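Long-range contact in hypothetical membrane protein (Corynebacterium glutamicum, PDB 6JS9), which binds heme through its N-terminal HtaA domain, the part crystallised here, and probably passes it on during heme uptake: residues D127-A139 and D148-A160. Residues are numbered along the deposited sequence; the frame is centred on the assembly and turned at random.
Sequences DDIVLADVSLNSA and DLSGTTDLTAAGA
Ile129 opens the contact by laying CG2 against the methyl of Ala158, in the first turn of helix 157-162. The carbonyl oxygen of Val130 then takes a bond from the hydroxyl of Thr156, 2.7 Å from O to OG1 and in the carbonyl plane. Thr156 is the N-cap of that helix: chi1 of 69° sets OG1 between its own backbone N and carbonyl carbon, where it donates to Val130 while accepting from Gly159 N (3.0 Å to OG1). Leu131 sends CD1 onto the bare CA of Gly159 at 3.7 Å and beside CD1 of Leu155, the two leucines crossing obliquely. From Ala132 to Leu136 the chain pairs with 151-155 as an antiparallel ladder. Asp133 and Asp154 exchange two backbone bonds, N to O 2.8 Å each way, and Ser135 and Thr152 form the next hydrogen-bonded pair. Gly151 lets the backbones close in, its CA 4.1 Å from that of Leu136. Past the strand, Asn137 N makes an almost straight bond to Ser150 O (177°), while Ser150 donates both N and OG to Asp148 OD1, the former closing an Asx turn. Water 1 links Ser138 N to the carbonyls of Asp148 and Ser150. In this hairpin of the antiparallel sheet, strand 129-136 also pairs with strand 100-110 and strand 146-155 with strand 177-183; Leu155 packs on the heme-binding Tyr167.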
loop_
_atom_site.group_PDB
_atom_site.type_symbol
_atom_site.label_atom_id
_atom_site.label_comp_id
_atom_site.label_asym_id
_atom_site.label_seq_id
_atom_site.Cartn_x
_atom_site.Cartn_y
_atom_site.Cartn_z
ATOM N N ASP A 127 3.847 12.665 -0.147
ATOM C CA ASP A 127 3.873 12.138 1.205
ATOM C C ASP A 127 2.458 12.020 1.748
ATOM O O ASP A 127 1.586 12.835 1.427
ATOM C CB ASP A 127 4.693 13.039 2.131
ATOM C CG ASP A 127 6.190 12.933 1.890
ATOM O OD1 ASP A 127 6.648 11.926 1.305
ATOM O OD2 ASP A 127 6.912 13.862 2.312
ATOM N N ASP A 128 2.240 10.993 2.577
ATOM C CA ASP A 128 1.015 10.845 3.373
ATOM C C ASP A 128 -0.238 10.827 2.496
ATOM O O ASP A 128 -1.241 11.483 2.786
ATOM C CB ASP A 128 0.916 11.950 4.429
ATOM C CG ASP A 128 2.151 12.037 5.295
ATOM O OD1 ASP A 128 2.507 11.017 5.939
ATOM O OD2 ASP A 128 2.769 13.128 5.306
ATOM N N ILE A 129 -0.176 10.074 1.412
ATOM C CA ILE A 129 -1.299 9.965 0.490
ATOM C C ILE A 129 -2.203 8.855 0.985
ATOM O O ILE A 129 -1.738 7.734 1.227
ATOM C CB ILE A 129 -0.813 9.670 -0.944
ATOM C CG1 ILE A 129 0.119 10.779 -1.429
ATOM C CG2 ILE A 129 -1.989 9.518 -1.903
ATOM C CD1 ILE A 129 -0.521 12.163 -1.510
ATOM N N VAL A 130 -3.494 9.143 1.128
ATOM C CA VAL A 130 -4.443 8.064 1.396
ATOM C C VAL A 130 -4.674 7.322 0.082
ATOM O O VAL A 130 -5.357 7.815 -0.818
ATOM C CB VAL A 130 -5.762 8.566 1.993
ATOM C CG1 VAL A 130 -6.695 7.392 2.199
ATOM C CG2 VAL A 130 -5.524 9.270 3.331
ATOM N N LEU A 131 -4.112 6.123 -0.023
ATOM C CA LEU A 131 -4.167 5.365 -1.262
ATOM C C LEU A 131 -5.466 4.578 -1.411
ATOM O O LEU A 131 -5.963 4.408 -2.528
ATOM C CB LEU A 131 -2.970 4.412 -1.318
ATOM C CG LEU A 131 -2.801 3.562 -2.572
ATOM C CD1 LEU A 131 -2.796 4.428 -3.822
ATOM C CD2 LEU A 131 -1.522 2.718 -2.469
ATOM N N ALA A 132 -6.015 4.068 -0.310
ATOM C CA ALA A 132 -7.185 3.201 -0.366
ATOM C C ALA A 132 -7.982 3.317 0.924
ATOM O O ALA A 132 -7.417 3.507 2.005
ATOM C CB ALA A 132 -6.801 1.728 -0.592
ATOM N N ASP A 133 -9.303 3.200 0.783
ATOM C CA ASP A 133 -10.220 3.004 1.899
ATOM C C ASP A 133 -10.482 1.513 2.064
ATOM O O ASP A 133 -10.639 0.785 1.077
ATOM C CB ASP A 133 -11.544 3.729 1.650
ATOM C CG ASP A 133 -11.438 5.242 1.803
ATOM O OD1 ASP A 133 -10.945 5.709 2.855
ATOM O OD2 ASP A 133 -11.873 5.961 0.875
ATOM N N VAL A 134 -10.530 1.057 3.316
ATOM C CA VAL A 134 -10.678 -0.361 3.630
ATOM C C VAL A 134 -11.979 -0.567 4.390
ATOM O O VAL A 134 -12.272 0.166 5.343
ATOM C CB VAL A 134 -9.499 -0.893 4.464
ATOM C CG1 VAL A 134 -9.569 -2.423 4.562
ATOM C CG2 VAL A 134 -8.176 -0.419 3.893
ATOM N N SER A 135 -12.739 -1.579 3.991
ATOM C CA SER A 135 -13.921 -2.015 4.723
ATOM C C SER A 135 -13.551 -3.328 5.400
ATOM O O SER A 135 -13.490 -4.378 4.754
ATOM C CB SER A 135 -15.121 -2.159 3.796
ATOM O OG SER A 135 -15.326 -0.959 3.067
ATOM N N LEU A 136 -13.285 -3.256 6.699
ATOM C CA LEU A 136 -12.791 -4.405 7.446
ATOM C C LEU A 136 -13.908 -5.402 7.722
ATOM O O LEU A 136 -15.045 -5.015 7.996
ATOM C CB LEU A 136 -12.175 -3.945 8.766
ATOM C CG LEU A 136 -10.915 -3.095 8.621
ATOM C CD1 LEU A 136 -10.595 -2.423 9.941
ATOM C CD2 LEU A 136 -9.751 -3.946 8.161
ATOM N N ASN A 137 -13.562 -6.698 7.666
ATOM C CA ASN A 137 -14.512 -7.758 8.018
ATOM C C ASN A 137 -14.983 -7.651 9.470
ATOM O O ASN A 137 -16.149 -7.934 9.771
ATOM C CB ASN A 137 -13.885 -9.138 7.781
ATOM C CG ASN A 137 -13.563 -9.405 6.317
ATOM O OD1 ASN A 137 -14.095 -8.747 5.417
ATOM N ND2 ASN A 137 -12.697 -10.393 6.071
ATOM N N SER A 138 -14.089 -7.281 10.389
ATOM C CA SER A 138 -14.427 -7.111 11.799
ATOM C C SER A 138 -13.954 -5.748 12.285
ATOM O O SER A 138 -13.006 -5.171 11.746
ATOM C CB SER A 138 -13.796 -8.206 12.684
ATOM O OG SER A 138 -14.185 -9.506 12.270
ATOM N N ALA A 139 -14.619 -5.236 13.317
ATOM C CA ALA A 139 -14.216 -3.957 13.882
ATOM C C ALA A 139 -12.850 -4.090 14.538
ATOM O O ALA A 139 -12.596 -5.041 15.280
ATOM C CB ALA A 139 -15.239 -3.462 14.904
ATOM N N ASP A 148 -7.931 -8.251 13.180
ATOM C CA ASP A 148 -8.004 -8.892 11.877
ATOM C C ASP A 148 -7.977 -7.812 10.797
ATOM O O ASP A 148 -8.844 -6.929 10.773
ATOM C CB ASP A 148 -9.269 -9.744 11.798
ATOM C CG ASP A 148 -9.342 -10.582 10.533
ATOM O OD1 ASP A 148 -8.484 -10.415 9.642
ATOM O OD2 ASP A 148 -10.270 -11.412 10.435
ATOM N N LEU A 149 -6.975 -7.868 9.922
ATOM C CA LEU A 149 -6.795 -6.884 8.856
ATOM C C LEU A 149 -7.558 -7.230 7.584
ATOM O O LEU A 149 -7.445 -6.495 6.592
ATOM C CB LEU A 149 -5.302 -6.724 8.537
ATOM C CG LEU A 149 -4.412 -6.253 9.698
ATOM C CD1 LEU A 149 -2.950 -6.193 9.301
ATOM C CD2 LEU A 149 -4.857 -4.904 10.248
ATOM N N SER A 150 -8.337 -8.312 7.590
ATOM C CA SER A 150 -9.040 -8.752 6.389
ATOM C C SER A 150 -10.192 -7.813 6.038
ATOM O O SER A 150 -11.016 -7.469 6.899
ATOM C CB SER A 150 -9.564 -10.171 6.585
ATOM O OG SER A 150 -8.502 -11.056 6.892
ATOM N N GLY A 151 -10.250 -7.407 4.771
ATOM C CA GLY A 151 -11.314 -6.541 4.295
ATOM C C GLY A 151 -11.130 -6.221 2.821
ATOM O O GLY A 151 -10.164 -6.649 2.181
ATOM N N THR A 152 -12.090 -5.469 2.283
ATOM C CA THR A 152 -12.075 -5.040 0.892
ATOM C C THR A 152 -11.609 -3.590 0.808
ATOM O O THR A 152 -11.722 -2.827 1.773
ATOM C CB THR A 152 -13.462 -5.179 0.261
ATOM O OG1 THR A 152 -14.413 -4.440 1.038
ATOM C CG2 THR A 152 -13.880 -6.638 0.204
ATOM N N THR A 153 -11.080 -3.214 -0.366
ATOM C CA THR A 153 -10.394 -1.941 -0.542
ATOM C C THR A 153 -10.890 -1.219 -1.784
ATOM O O THR A 153 -11.130 -1.846 -2.819
ATOM C CB THR A 153 -8.883 -2.124 -0.673
ATOM O OG1 THR A 153 -8.600 -2.798 -1.907
ATOM C CG2 THR A 153 -8.333 -2.945 0.479
ATOM N N ASP A 154 -11.007 0.107 -1.663
ATOM C CA ASP A 154 -11.371 1.024 -2.739
ATOM C C ASP A 154 -10.260 2.044 -2.930
ATOM O O ASP A 154 -9.798 2.653 -1.957
ATOM C CB ASP A 154 -12.667 1.783 -2.431
ATOM C CG ASP A 154 -13.889 0.907 -2.499
ATOM O OD1 ASP A 154 -13.790 -0.212 -3.051
ATOM O OD2 ASP A 154 -14.950 1.341 -1.995
ATOM N N LEU A 155 -9.882 2.266 -4.186
ATOM C CA LEU A 155 -8.888 3.274 -4.538
ATOM C C LEU A 155 -9.456 4.685 -4.416
ATOM O O LEU A 155 -10.595 4.957 -4.808
ATOM C CB LEU A 155 -8.404 3.028 -5.975
ATOM C CG LEU A 155 -7.382 3.984 -6.579
ATOM C CD1 LEU A 155 -6.042 3.805 -5.886
ATOM C CD2 LEU A 155 -7.265 3.755 -8.058
ATOM N N THR A 156 -8.647 5.598 -3.885
ATOM C CA THR A 156 -9.068 6.982 -3.732
ATOM C C THR A 156 -8.822 7.768 -5.011
ATOM O O THR A 156 -8.099 7.336 -5.916
ATOM C CB THR A 156 -8.324 7.673 -2.594
ATOM O OG1 THR A 156 -6.951 7.825 -2.978
ATOM C CG2 THR A 156 -8.439 6.861 -1.278
ATOM N N ALA A 157 -9.419 8.959 -5.061
ATOM C CA ALA A 157 -9.190 9.860 -6.185
ATOM C C ALA A 157 -7.704 10.146 -6.358
ATOM O O ALA A 157 -7.168 10.084 -7.472
ATOM C CB ALA A 157 -9.977 11.158 -5.977
ATOM N N ALA A 158 -7.012 10.438 -5.253
ATOM C CA ALA A 158 -5.594 10.772 -5.338
ATOM C C ALA A 158 -4.762 9.560 -5.740
ATOM O O ALA A 158 -3.768 9.697 -6.463
ATOM C CB ALA A 158 -5.113 11.358 -4.005
ATOM N N GLY A 159 -5.141 8.366 -5.269
ATOM C CA GLY A 159 -4.435 7.158 -5.678
ATOM C C GLY A 159 -4.582 6.888 -7.163
ATOM O O GLY A 159 -3.621 6.501 -7.837
ATOM N N ALA A 160 -5.788 7.091 -7.696
ATOM C CA ALA A 160 -5.999 6.913 -9.123
ATOM C C ALA A 160 -5.116 7.861 -9.917
ATOM O O ALA A 160 -4.531 7.473 -10.935
ATOM C CB ALA A 160 -7.470 7.133 -9.465
HETATM O O HOH W 1 -11.225 -7.521 9.622
HETATM O O HOH W 2 -10.385 -5.502 12.625
#